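Local coordinates for catabolite control protein A (Lactococcus lactis, PDB 2O20) that binds DNA as a transcription factor of the LacI family and probably governs carbon catabolite repression and activation as a global regulator, at residues T63-V68 and N95-N100; D121-M126 and S141-V146; I183-G188 and S242-H247; S246-A251 and I271-N276. The protein carries 1 engineered substitution. All blocks are in the same frame, centred on the assembly; numbering follows the deposited sequence. Where two conformers were deposited one is given.

In the fold
The four contacts fall into two pairs, one in each half of the periplasmic-binding-protein-like core of this LacI-family regulator. Contacts 1 and 2, with centres about 10 Å apart, share one parallel sheet, in which strands 65-70 and 122-125 are neighbours. Contacts 3 and 4, about 8 Å apart between centres, share the other, where strand 242-245 leads through S246 and the N-cap residue H247 into helix 248-260. Along the chain the first pair is complete before the second begins. Centres of contacts 1 and 3 are about 33 Å apart, on opposite sides of the chain's centre, consistent with a two-lobed fold whose lobes can shift against each other in relatives.

Contact 1: T63-V68 and N95-N100; sequences TTTVGV and NMILAN
T65 and V66 lie against N95 and M96, and V68 against L98, as two parallel strands in register. Five backbone hydrogen bonds hold them: N95 N to T64 O, V66 N to N95 O, I97 N to V66 O, V68 N to I97 O and A99 N to V68 O. The V66 N to N95 O bond is 2.9 Å long and nearly straight, at 175° at the hydrogen. Weaker CA-H...O contacts fill in between, such as L98 CA to V68 O at 3.4 Å.

The pairing is the strand-to-strand step of a beta-alpha-beta unit, with helix 76-91 as the connection, in the Rossmann-like sheet of the N-terminal half of the core; 95-100 is an outermost strand of that sheet within the chain.

Apolar contacts line both faces. On one, T65 CG2 meets I97 CD1 at 3.7 Å, the isoleucine chain running out extended (chi2 169°), while T65 OG1 turns back to donate to T63 O. On the other, M96 bends at its second and third torsions (chi2 -87°), which folds its methyl CE back onto V68 CG2 at 3.8 Å. L98 CD2 comes up to V68 CB at 3.7 Å. V85, D86 and A89 of helix 76-91 pack on M96, and L98 also packs on L98 of the second subunit, so the strand 95-100 takes part in the dimer interface.

Contact 2: D121-M126 and S141-V146; sequences DGIVYM and SRTPVV
I123 gives its N-H to P144 O (2.9 Å between I123 N and P144 O) and takes V146 N on its own carbonyl, and V146 O in turn receives Y125 N, 3.0 Å away and at 170° at the hydrogen. Each of these three carbonyls is also touched by a CA-H: G122 CA meets P144 O, V145 CA lies 3.2 Å from I123 O, and V124 CA meets V146 O. P144 has no N-H to give; its CD rests against D121 O. The polar ends find partners elsewhere: D121 OD2 accepts from T65 N, and Y125 OH bonds to E108 OE2.

Ahead of the strand, T143 OG1 donates to S141 OG (2.9 Å), which is itself bonded to L138 O. The other branch of T143, CG2, stands anti to the backbone N (chi1 -35° for OG1) and reaches G122 CA at 3.9 Å and I123 CD1 at 4.0 Å. With a glycine in place of T143, S141 OG would probably lose its hydroxyl partner and a gap would open beside G122 and I123. The whole is a beta-alpha-beta crossover through helix 132-141, one step of the Rossmann-like parallel sheet.

Contact 3: I183-G188 and S242-H247; sequences IAYIMG and SAVVSH. With SO4 (sulfate ion), chain L.
Y185 turns one face of its ring to a backbone carbonyl of the neighbouring strand: V244 O lies 3.8 Å above the plane of the Y185 ring, displaced from the ring centre. That oxygen is already engaged, accepting I186 N at 171°. The ring also packs on the valine side chain, with Y185 CE1 3.4 Å from V244 CG1, and S246 CB comes to its edge. Y185 swings CG roughly opposite the backbone N (chi1 -151°), which lays the ring across V244. Outside the pair, the Y185 ring also meets that of Y202 edge-to-face. A leucine in place of Y185 would probably leave V244 with less cover and Y202 without its ring partner.

A184 N to S242 O, V244 N to A184 O and S246 N to I186 O complete the parallel ladder. On the other sheet face, I186 and V245 run alongside each other in the same direction, with I186 CD1 4.0 Å from V245 CG2. S242 OG is buried beside I183 CG1, 3.5 Å away, and has no polar partner in the model.

Past the strand ends a water bonds to S246 OG (3.1 Å) and weakly to I186 O. A sulfate, probably from the crystallisation liquor, takes a weak bond from H247 NE2 (3.4 Å to its O3), touches G188 CA with O2 and is also bound by N195 ND2. Loops at the carboxyl ends of parallel strands, gathered round an anion, are consistent with the ligand cleft of the periplasmic-binding-protein fold.

Contact 4: S246-A251 and I271-N276; sequences SHDTVA and IISGAN. With SO4 (sulfate ion), chain L.
The carboxylate of D248 is met from both sides of its plane and at its edge by the turn 273-276. A275 N, 3.0 Å from D248 OD1, approaches on the syn side 28° out of the plane; N276 N, 3.2 Å from the same oxygen, is also syn but tilted to the other face. At the edge S273 OG donates to the anti lone pair of D248 OD1 over 2.6 Å. The hydroxyl reaches it because S273 OG stands opposite the backbone N (chi1 -166°). The other flat group, the H247 ring, has S246 OG 3.6 Å above its centre and the sulfate at its edge.

S246 O takes a CA-H contact from G274 CA at 3.3 Å, so close that a side chain at G274 would run into it. A251 CB lies 4.3 Å from I271 CG2 and also fits against S273 OG. The contact joins the start of helix 248-260 to segment 271-276, both in the beta-alpha-beta unit that begins with strand 242-245.

D248 OD2 bonds to S277 OG, so both carboxylate oxygens are in use. Three donors on D248 OD1, at a helix start, would probably stabilise a negative charge there and fix the course of the turn 273-276.

Contact 1: T63-V68 and N95-N100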
# COMPACT_ATOMS: atom_id res chain seq x y z
N THR D 63 20.57 23.24 -0.49
CA THR D 63 20.25 22.06 -1.30
C THR D 63 18.84 22.17 -1.83
O THR D 63 17.92 22.52 -1.09
CB THR D 63 20.33 20.76 -0.49
OG1 THR D 63 21.64 20.65 0.07
CG2 THR D 63 20.07 19.54 -1.38
N THR D 64 18.67 21.89 -3.11
CA THR D 64 17.34 21.90 -3.72
C THR D 64 16.37 20.97 -2.98
O THR D 64 16.74 19.83 -2.59
CB THR D 64 17.46 21.51 -5.21
OG1 THR D 64 18.17 22.55 -5.89
CG2 THR D 64 16.12 21.26 -5.85
N THR D 65 15.15 21.47 -2.78
CA THR D 65 14.16 20.79 -1.94
C THR D 65 12.88 20.72 -2.74
O THR D 65 12.37 21.74 -3.20
CB THR D 65 13.93 21.52 -0.60
OG1 THR D 65 15.15 21.54 0.16
CG2 THR D 65 12.83 20.84 0.22
N VAL D 66 12.38 19.48 -2.88
CA VAL D 66 11.14 19.16 -3.54
C VAL D 66 10.02 18.78 -2.55
O VAL D 66 10.19 17.88 -1.71
CB VAL D 66 11.34 18.08 -4.63
CG1 VAL D 66 12.09 18.68 -5.82
CG2 VAL D 66 12.11 16.90 -4.11
N GLY D 67 8.92 19.52 -2.66
CA GLY D 67 7.67 19.25 -1.93
C GLY D 67 6.78 18.31 -2.73
O GLY D 67 6.47 18.57 -3.90
N VAL D 68 6.31 17.23 -2.10
CA VAL D 68 5.40 16.26 -2.76
C VAL D 68 4.14 16.10 -1.93
O VAL D 68 4.19 15.69 -0.77
CB VAL D 68 6.07 14.86 -2.93
CG1 VAL D 68 5.18 13.92 -3.73
CG2 VAL D 68 7.46 14.99 -3.59
N ASN D 95 16.64 17.24 -1.40
CA ASN D 95 15.79 16.89 -0.25
C ASN D 95 14.36 16.65 -0.73
O ASN D 95 13.88 17.35 -1.62
CB ASN D 95 15.79 17.99 0.82
CG ASN D 95 17.16 18.31 1.35
OD1 ASN D 95 17.51 19.49 1.49
ND2 ASN D 95 17.94 17.30 1.66
N MET D 96 13.68 15.67 -0.13
CA MET D 96 12.29 15.33 -0.46
C MET D 96 11.43 15.53 0.80
O MET D 96 11.80 15.04 1.86
CB MET D 96 12.18 13.84 -0.83
CG MET D 96 12.75 13.44 -2.17
SD MET D 96 11.56 13.64 -3.48
CE MET D 96 10.30 12.49 -2.92
N ILE D 97 10.31 16.24 0.68
CA ILE D 97 9.35 16.37 1.77
C ILE D 97 8.03 15.79 1.30
O ILE D 97 7.51 16.21 0.25
CB ILE D 97 9.12 17.86 2.20
CG1 ILE D 97 10.43 18.53 2.64
CG2 ILE D 97 8.07 17.95 3.33
CD1 ILE D 97 10.33 20.05 2.82
N LEU D 98 7.47 14.84 2.04
CA LEU D 98 6.20 14.27 1.63
C LEU D 98 5.09 14.74 2.57
O LEU D 98 5.26 14.75 3.79
CB LEU D 98 6.25 12.73 1.66
CG LEU D 98 7.37 11.98 0.91
CD1 LEU D 98 7.17 10.49 1.09
CD2 LEU D 98 7.42 12.31 -0.56
N ALA D 99 3.94 15.09 2.01
CA ALA D 99 2.83 15.56 2.83
C ALA D 99 1.55 14.85 2.40
O ALA D 99 1.28 14.73 1.21
CB ALA D 99 2.68 17.02 2.69
N ASN D 100 0.77 14.39 3.38
CA ASN D 100 -0.52 13.74 3.12
C ASN D 100 -1.63 14.78 3.20
O ASN D 100 -1.75 15.49 4.20
CB ASN D 100 -0.80 12.67 4.19
CG ASN D 100 0.20 11.52 4.16
OD1 ASN D 100 0.33 10.78 3.16
ND2 ASN D 100 0.95 11.38 5.25

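Contact 2: D121-M126 and S141-V146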
# COMPACT_ATOMS: atom_id res chain seq x y z
N ASP D 121 11.83 24.42 -3.64
CA ASP D 121 12.28 24.83 -4.95
C ASP D 121 11.33 24.35 -6.07
O ASP D 121 11.33 24.89 -7.17
CB ASP D 121 13.71 24.32 -5.17
CG ASP D 121 14.68 24.89 -4.16
OD1 ASP D 121 15.04 26.05 -4.34
OD2 ASP D 121 15.04 24.22 -3.16
N GLY D 122 10.54 23.33 -5.76
CA GLY D 122 9.62 22.74 -6.72
C GLY D 122 8.63 21.81 -6.02
O GLY D 122 8.91 21.30 -4.94
N ILE D 123 7.46 21.63 -6.64
CA ILE D 123 6.34 20.85 -6.08
C ILE D 123 5.86 19.79 -7.10
O ILE D 123 5.64 20.10 -8.26
CB ILE D 123 5.14 21.80 -5.67
CG1 ILE D 123 5.56 22.67 -4.49
CG2 ILE D 123 3.91 21.02 -5.26
CD1 ILE D 123 4.70 23.89 -4.25
N VAL D 124 5.69 18.57 -6.63
CA VAL D 124 4.94 17.55 -7.36
C VAL D 124 3.59 17.37 -6.66
O VAL D 124 3.54 17.12 -5.46
CB VAL D 124 5.66 16.19 -7.35
CG1 VAL D 124 4.84 15.12 -8.10
CG2 VAL D 124 7.09 16.31 -7.92
N TYR D 125 2.51 17.53 -7.42
CA TYR D 125 1.15 17.39 -6.90
C TYR D 125 0.46 16.15 -7.44
O TYR D 125 0.43 15.92 -8.64
CB TYR D 125 0.30 18.60 -7.29
CG TYR D 125 -1.14 18.48 -6.85
CD1 TYR D 125 -1.55 18.93 -5.60
CD2 TYR D 125 -2.10 17.89 -7.68
CE1 TYR D 125 -2.87 18.80 -5.19
CE2 TYR D 125 -3.44 17.75 -7.27
CZ TYR D 125 -3.81 18.20 -6.04
OH TYR D 125 -5.15 18.07 -5.66
N MET D 126 -0.16 15.41 -6.52
CA MET D 126 -0.99 14.26 -6.81
C MET D 126 -2.27 14.44 -6.00
O MET D 126 -2.23 14.96 -4.90
CB MET D 126 -0.29 12.97 -6.36
CG MET D 126 0.79 12.42 -7.28
SD MET D 126 1.71 11.10 -6.41
CE MET D 126 3.00 12.07 -5.68
N SER D 141 2.40 31.82 -5.57
CA SER D 141 3.68 31.29 -5.07
C SER D 141 4.80 31.35 -6.10
O SER D 141 5.96 31.49 -5.73
CB SER D 141 3.53 29.84 -4.60
OG SER D 141 3.47 28.92 -5.67
N ARG D 142 4.46 31.22 -7.38
CA ARG D 142 5.42 31.16 -8.50
C ARG D 142 6.38 29.93 -8.50
O ARG D 142 7.31 29.86 -9.29
CB ARG D 142 6.22 32.45 -8.58
CG ARG D 142 5.41 33.62 -9.10
CD ARG D 142 6.33 34.69 -9.72
NE ARG D 142 5.73 35.30 -10.91
CZ ARG D 142 5.59 34.69 -12.09
NH1 ARG D 142 5.97 33.42 -12.26
NH2 ARG D 142 5.03 35.35 -13.10
N THR D 143 6.12 28.96 -7.64
CA THR D 143 6.95 27.76 -7.54
C THR D 143 6.79 26.89 -8.79
O THR D 143 5.67 26.65 -9.23
CB THR D 143 6.51 26.88 -6.35
OG1 THR D 143 6.07 27.71 -5.26
CG2 THR D 143 7.64 25.97 -5.91
N PRO D 144 7.90 26.37 -9.35
CA PRO D 144 7.73 25.30 -10.34
C PRO D 144 6.91 24.11 -9.77
O PRO D 144 7.12 23.69 -8.64
CB PRO D 144 9.18 24.89 -10.65
CG PRO D 144 9.97 26.07 -10.34
CD PRO D 144 9.32 26.72 -9.18
N VAL D 145 5.95 23.64 -10.56
CA VAL D 145 5.04 22.56 -10.15
C VAL D 145 4.73 21.65 -11.36
O VAL D 145 4.63 22.13 -12.51
CB VAL D 145 3.73 23.15 -9.52
CG1 VAL D 145 3.14 24.19 -10.42
CG2 VAL D 145 2.70 22.08 -9.23
N VAL D 146 4.65 20.36 -11.10
CA VAL D 146 4.21 19.37 -12.08
C VAL D 146 3.08 18.53 -11.43
O VAL D 146 3.20 18.11 -10.29
CB VAL D 146 5.35 18.44 -12.51
CG1 VAL D 146 4.88 17.48 -13.63
CG2 VAL D 146 6.55 19.28 -12.97

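Contact 3: I183-G188 and S242-H247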
# COMPACT_ATOMS: atom_id res chain seq x y z
N ILE D 183 -23.22 -1.95 -19.21
CA ILE D 183 -21.84 -1.77 -18.72
C ILE D 183 -21.83 -0.50 -17.85
O ILE D 183 -22.10 0.60 -18.33
CB ILE D 183 -20.82 -1.62 -19.89
CG1 ILE D 183 -20.89 -2.84 -20.84
CG2 ILE D 183 -19.44 -1.42 -19.35
CD1 ILE D 183 -20.34 -2.59 -22.25
N ALA D 184 -21.49 -0.66 -16.59
CA ALA D 184 -21.31 0.47 -15.68
C ALA D 184 -19.90 1.08 -15.82
O ALA D 184 -18.94 0.38 -16.12
CB ALA D 184 -21.53 0.05 -14.31
N TYR D 185 -19.82 2.38 -15.60
CA TYR D 185 -18.56 3.08 -15.38
C TYR D 185 -18.57 3.70 -13.97
O TYR D 185 -19.45 4.49 -13.60
CB TYR D 185 -18.29 4.18 -16.43
CG TYR D 185 -16.80 4.37 -16.63
CD1 TYR D 185 -16.17 3.88 -17.77
CD2 TYR D 185 -16.01 4.93 -15.63
CE1 TYR D 185 -14.81 3.99 -17.91
CE2 TYR D 185 -14.62 5.05 -15.78
CZ TYR D 185 -14.04 4.56 -16.92
OH TYR D 185 -12.68 4.65 -17.12
N ILE D 186 -17.58 3.31 -13.17
CA ILE D 186 -17.45 3.81 -11.80
C ILE D 186 -16.21 4.76 -11.75
O ILE D 186 -15.10 4.36 -12.10
CB ILE D 186 -17.33 2.65 -10.76
CG1 ILE D 186 -18.60 1.78 -10.76
CG2 ILE D 186 -17.15 3.22 -9.37
CD1 ILE D 186 -18.41 0.41 -10.21
N MET D 187 -16.43 6.00 -11.34
CA MET D 187 -15.38 7.02 -11.35
C MET D 187 -15.42 7.90 -10.12
O MET D 187 -16.31 7.75 -9.27
CB MET D 187 -15.54 7.92 -12.60
CG MET D 187 -16.90 8.65 -12.69
SD MET D 187 -16.90 9.86 -14.04
CE MET D 187 -16.39 8.84 -15.39
N GLY D 188 -14.46 8.85 -10.06
CA GLY D 188 -14.48 9.98 -9.14
C GLY D 188 -15.44 11.09 -9.56
O GLY D 188 -16.55 10.82 -9.98
N SER D 242 -21.36 -5.88 -16.02
CA SER D 242 -19.94 -5.62 -15.99
C SER D 242 -19.70 -4.17 -15.60
O SER D 242 -20.63 -3.35 -15.58
CB SER D 242 -19.32 -5.92 -17.34
OG SER D 242 -19.92 -5.12 -18.36
N ALA D 243 -18.45 -3.85 -15.29
CA ALA D 243 -18.05 -2.51 -14.95
C ALA D 243 -16.59 -2.23 -15.30
O ALA D 243 -15.72 -3.09 -15.10
CB ALA D 243 -18.26 -2.30 -13.48
N VAL D 244 -16.35 -1.00 -15.74
CA VAL D 244 -15.01 -0.38 -15.84
C VAL D 244 -14.90 0.57 -14.65
O VAL D 244 -15.83 1.34 -14.37
CB VAL D 244 -14.83 0.43 -17.12
CG1 VAL D 244 -13.36 0.95 -17.23
CG2 VAL D 244 -15.26 -0.42 -18.33
N VAL D 245 -13.80 0.45 -13.91
CA VAL D 245 -13.62 1.14 -12.66
C VAL D 245 -12.29 1.93 -12.68
O VAL D 245 -11.22 1.38 -13.03
CB VAL D 245 -13.65 0.15 -11.47
CG1 VAL D 245 -13.65 0.94 -10.17
CG2 VAL D 245 -14.89 -0.82 -11.57
N SER D 246 -12.34 3.22 -12.40
CA SER D 246 -11.14 4.01 -12.59
C SER D 246 -10.07 3.79 -11.50
O SER D 246 -8.89 3.91 -11.81
CB SER D 246 -11.47 5.50 -12.72
OG SER D 246 -12.01 5.96 -11.52
N HIS D 247 -10.47 3.52 -10.27
CA HIS D 247 -9.51 3.36 -9.16
C HIS D 247 -9.43 1.92 -8.70
O HIS D 247 -10.43 1.28 -8.50
CB HIS D 247 -9.86 4.26 -7.99
CG HIS D 247 -9.83 5.71 -8.34
ND1 HIS D 247 -10.90 6.55 -8.11
CD2 HIS D 247 -8.90 6.45 -8.99
CE1 HIS D 247 -10.61 7.75 -8.56
NE2 HIS D 247 -9.40 7.72 -9.11
S SO4 L . -9.77 11.01 -10.14
O1 SO4 L . -9.88 12.45 -10.42
O2 SO4 L . -11.12 10.47 -9.94
O3 SO4 L . -9.11 10.34 -11.25
O4 SO4 L . -8.99 10.84 -8.91
O HOH W 1 -13.43 4.53 -9.16

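Contact 4: S246-A251 and I271-N276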
# COMPACT_ATOMS: atom_id res chain seq x y z
N SER D 246 -12.34 3.22 -12.40
CA SER D 246 -11.14 4.01 -12.59
C SER D 246 -10.07 3.79 -11.50
O SER D 246 -8.89 3.91 -11.81
CB SER D 246 -11.47 5.50 -12.72
OG SER D 246 -12.01 5.96 -11.52
N HIS D 247 -10.47 3.52 -10.27
CA HIS D 247 -9.51 3.36 -9.16
C HIS D 247 -9.43 1.92 -8.70
O HIS D 247 -10.43 1.28 -8.50
CB HIS D 247 -9.86 4.26 -7.99
CG HIS D 247 -9.83 5.71 -8.34
ND1 HIS D 247 -10.90 6.55 -8.11
CD2 HIS D 247 -8.90 6.45 -8.99
CE1 HIS D 247 -10.61 7.75 -8.56
NE2 HIS D 247 -9.40 7.72 -9.11
N ASP D 248 -8.21 1.41 -8.54
CA ASP D 248 -8.00 0.02 -8.16
C ASP D 248 -8.65 -0.35 -6.82
O ASP D 248 -9.19 -1.43 -6.70
CB ASP D 248 -6.49 -0.28 -8.05
CG ASP D 248 -5.76 -0.22 -9.39
OD1 ASP D 248 -6.33 -0.52 -10.48
OD2 ASP D 248 -4.58 0.19 -9.34
N THR D 249 -8.58 0.52 -5.82
CA THR D 249 -9.15 0.23 -4.50
C THR D 249 -10.67 0.02 -4.60
O THR D 249 -11.21 -0.88 -3.98
CB THR D 249 -8.92 1.35 -3.50
OG1 THR D 249 -9.19 2.61 -4.15
CG2 THR D 249 -7.49 1.33 -2.96
N VAL D 250 -11.32 0.84 -5.41
CA VAL D 250 -12.75 0.70 -5.69
C VAL D 250 -13.09 -0.63 -6.41
O VAL D 250 -14.05 -1.31 -6.07
CB VAL D 250 -13.26 1.92 -6.46
CG1 VAL D 250 -14.76 1.79 -6.73
CG2 VAL D 250 -12.92 3.23 -5.71
N ALA D 251 -12.31 -0.98 -7.42
CA ALA D 251 -12.47 -2.23 -8.18
C ALA D 251 -12.33 -3.45 -7.33
O ALA D 251 -13.08 -4.40 -7.52
CB ALA D 251 -11.47 -2.32 -9.32
N ILE D 271 -15.25 -7.38 -14.41
CA ILE D 271 -14.69 -6.14 -13.87
C ILE D 271 -13.31 -5.84 -14.53
O ILE D 271 -12.46 -6.71 -14.66
CB ILE D 271 -14.49 -6.20 -12.33
CG1 ILE D 271 -15.81 -6.48 -11.62
CG2 ILE D 271 -13.89 -4.87 -11.80
CD1 ILE D 271 -15.68 -6.76 -10.12
N ILE D 272 -13.12 -4.58 -14.92
CA ILE D 272 -11.82 -4.10 -15.39
C ILE D 272 -11.46 -2.88 -14.53
O ILE D 272 -12.24 -1.94 -14.42
CB ILE D 272 -11.84 -3.72 -16.91
CG1 ILE D 272 -12.29 -4.92 -17.75
CG2 ILE D 272 -10.41 -3.22 -17.34
CD1 ILE D 272 -12.42 -4.64 -19.26
N SER D 273 -10.31 -2.94 -13.87
CA SER D 273 -9.79 -1.85 -13.06
C SER D 273 -8.92 -0.84 -13.85
O SER D 273 -8.65 -1.01 -15.04
CB SER D 273 -8.98 -2.45 -11.88
OG SER D 273 -8.72 -1.47 -10.89
N GLY D 274 -8.52 0.22 -13.17
CA GLY D 274 -7.97 1.39 -13.79
C GLY D 274 -6.46 1.59 -13.86
O GLY D 274 -6.02 2.38 -14.72
N ALA D 275 -5.65 0.95 -13.01
CA ALA D 275 -4.18 1.22 -12.99
C ALA D 275 -3.20 0.06 -12.74
O ALA D 275 -1.99 0.19 -13.06
CB ALA D 275 -3.86 2.38 -12.00
N ASN D 276 -3.68 -1.05 -12.20
CA ASN D 276 -2.82 -2.18 -11.83
C ASN D 276 -1.75 -1.79 -10.80
O ASN D 276 -0.59 -2.18 -10.93
CB ASN D 276 -2.13 -2.75 -13.07
CG ASN D 276 -1.66 -4.15 -12.86
OD1 ASN D 276 -2.33 -4.94 -12.21
ND2 ASN D 276 -0.49 -4.47 -13.40
S SO4 L . -9.77 11.01 -10.14
O1 SO4 L . -9.88 12.45 -10.42
O2 SO4 L . -11.12 10.47 -9.94
O3 SO4 L . -9.11 10.34 -11.25
O4 SO4 L . -8.99 10.84 -8.91